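PDB 2BOY: 3-chlorocatechol 1,2-dioxygenase from Rhodococcus opacus, which probably uses a ferric iron to catalyse intradiol ring cleavage of catechols such as 3-chlorocatechol. Local coordinates for residues Pro164-Ile169 and Arg188-His193. Residues are numbered along the deposited sequence; the frame is centred on the assembly and turned at random.
With FE (Fe (III) ion), chain I; BHO (benzhydroxamic acid), chain J.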
# COMPACT_ATOMS: atom_id res chain seq x y z
N PRO A 164 8.64 5.30 30.61
CA PRO A 164 7.86 4.42 29.76
C PRO A 164 8.69 3.19 29.40
O PRO A 164 9.91 3.29 29.35
CB PRO A 164 7.59 5.26 28.46
CG PRO A 164 8.79 6.24 28.41
CD PRO A 164 9.10 6.53 29.91
N ALA A 165 8.04 2.06 29.17
CA ALA A 165 8.68 0.89 28.58
C ALA A 165 8.81 1.06 27.07
O ALA A 165 7.99 1.73 26.46
CB ALA A 165 7.84 -0.37 28.88
N PRO A 166 9.77 0.37 26.47
CA PRO A 166 9.76 0.16 25.03
C PRO A 166 8.48 -0.56 24.62
O PRO A 166 7.86 -1.23 25.45
CB PRO A 166 10.95 -0.79 24.79
CG PRO A 166 11.80 -0.71 25.99
CD PRO A 166 10.95 -0.24 27.14
N TYR A 167 8.13 -0.41 23.34
CA TYR A 167 6.84 -0.78 22.71
C TYR A 167 7.14 -1.80 21.58
O TYR A 167 8.08 -1.54 20.81
CB TYR A 167 6.24 0.53 22.09
CG TYR A 167 4.89 0.37 21.38
CD1 TYR A 167 4.79 0.32 19.98
CD2 TYR A 167 3.71 0.28 22.11
CE1 TYR A 167 3.54 0.15 19.34
CE2 TYR A 167 2.47 0.13 21.48
CZ TYR A 167 2.39 0.05 20.10
OH TYR A 167 1.15 -0.12 19.51
N GLU A 168 6.40 -2.93 21.47
CA GLU A 168 6.39 -3.71 20.26
C GLU A 168 5.14 -3.36 19.43
O GLU A 168 4.03 -3.29 19.95
CB GLU A 168 6.37 -5.22 20.61
CG GLU A 168 7.62 -5.97 20.19
CD GLU A 168 7.48 -7.49 20.26
OE1 GLU A 168 7.13 -8.00 21.35
OE2 GLU A 168 7.74 -8.16 19.23
N ILE A 169 5.31 -3.14 18.13
CA ILE A 169 4.15 -3.12 17.22
C ILE A 169 3.46 -4.50 17.36
O ILE A 169 4.11 -5.51 17.20
CB ILE A 169 4.62 -2.91 15.75
CG1 ILE A 169 5.54 -1.67 15.61
CG2 ILE A 169 3.41 -2.86 14.76
CD1 ILE A 169 5.06 -0.41 16.32
N ARG A 188 10.09 -0.32 19.30
CA ARG A 188 10.56 1.06 19.48
C ARG A 188 11.23 1.16 20.88
O ARG A 188 10.69 0.63 21.85
CB ARG A 188 9.36 2.02 19.46
CG ARG A 188 8.54 1.98 18.17
CD ARG A 188 8.09 3.39 17.72
NE ARG A 188 9.29 4.21 17.54
CZ ARG A 188 9.43 5.46 17.93
NH1 ARG A 188 8.43 6.12 18.52
NH2 ARG A 188 10.61 6.04 17.76
N PRO A 189 12.33 1.91 20.99
CA PRO A 189 12.94 2.17 22.30
C PRO A 189 11.95 3.06 23.08
O PRO A 189 11.05 3.65 22.44
CB PRO A 189 14.20 2.96 21.97
CG PRO A 189 13.84 3.70 20.70
CD PRO A 189 13.02 2.65 19.90
N ALA A 190 12.10 3.14 24.40
CA ALA A 190 11.18 3.94 25.25
C ALA A 190 11.27 5.39 24.90
O ALA A 190 12.37 5.85 24.63
CB ALA A 190 11.56 3.75 26.72
N HIS A 191 10.16 6.13 24.93
CA HIS A 191 10.17 7.54 24.50
C HIS A 191 8.99 8.35 25.07
O HIS A 191 7.94 7.79 25.41
CB HIS A 191 10.14 7.63 22.95
CG HIS A 191 8.98 6.90 22.35
ND1 HIS A 191 9.00 5.56 22.06
CD2 HIS A 191 7.73 7.33 22.07
CE1 HIS A 191 7.81 5.19 21.61
NE2 HIS A 191 7.02 6.26 21.59
N LEU A 192 9.18 9.67 25.13
CA LEU A 192 8.15 10.62 25.48
C LEU A 192 7.89 11.40 24.20
O LEU A 192 8.86 11.85 23.57
CB LEU A 192 8.67 11.60 26.54
CG LEU A 192 9.25 10.93 27.80
CD1 LEU A 192 9.69 12.03 28.76
CD2 LEU A 192 8.09 10.09 28.41
N HIS A 193 6.60 11.54 23.84
CA HIS A 193 6.15 12.31 22.62
C HIS A 193 5.81 13.73 23.03
O HIS A 193 5.20 13.92 24.08
CB HIS A 193 4.85 11.73 22.08
CG HIS A 193 5.00 10.43 21.34
ND1 HIS A 193 5.35 10.39 20.01
CD2 HIS A 193 4.80 9.13 21.72
CE1 HIS A 193 5.40 9.13 19.61
NE2 HIS A 193 5.08 8.35 20.63
FE FE I . 5.14 6.18 20.80
C1 BHO J . 4.90 5.00 17.10
C2 BHO J . 5.56 5.39 15.84
C3 BHO J . 5.38 4.58 14.72
C4 BHO J . 4.61 3.41 14.83
C5 BHO J . 4.01 3.05 16.02
C6 BHO J . 4.16 3.83 17.17
C BHO J . 5.09 5.88 18.30
O1 BHO J . 6.10 6.51 18.35
N BHO J . 4.28 5.98 19.33
O2 BHO J . 3.05 6.14 19.25
O HOH W 1 7.86 4.16 25.13
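Tyr167 and Arg188 form an antiparallel hydrogen-bonded pair. Tyr167 N gives to Arg188 O at 3.1 Å, and Arg188 N returns a bond to Tyr167 O at 2.8 Å. Their CB atoms leave the same face of the sheet, and Arg188 CG lies at the edge of the tyrosine ring. Beyond this pair the backbones are joined through water: it donates to Ala165 O and accepts from His191 N. Pro166 CB rests on Arg188 O. The methyl of Ala190 meets Pro164 O (3.1 Å) and lies near the rings of Pro164 and Pro166. Pro164 CG also meets Leu192 CD2 at 3.9 Å, the two side chains crossing at about a right angle.

Two histidines of segment 188-193 bind the iron, His191 NE2 at 2.0 Å and His193 NE2 at 2.2 Å; Tyr133 and the benzhydroxamic acid nitrogen also bind it. With chi1 at 56° the His191 imidazole turns back toward Pro189, and ND1 gives Pro189 O a nearly straight, in-plane bond (2.8 Å, 172°) that fixes the ring's rotation. One face of this imidazole carries Arg188 NH1, offset toward the rim; the same water lies over the opposite face. The arginine chain bends at chi2 and chi3. Its CD packs against the ligand's phenyl ring; NH1 lies implausibly close to ligand O1, so a hydrogen bond there is doubtful. Ile169 CD1 touches the same phenyl ring.

Pocket residues Gln207 and Tyr78 bond Arg188 NH1 and the Tyr167 hydroxyl. Farther out, Asp219 salt-bridges Arg188 NH2 and Trp125 stacks on His193. The His-x-His pair belongs to the two-His, two-Tyr ferric site of intradiol dioxygenases. Tyr167 is probably the second tyrosine, here turned off the metal (OH to iron 7.6 Å) in one of two deposited conformers.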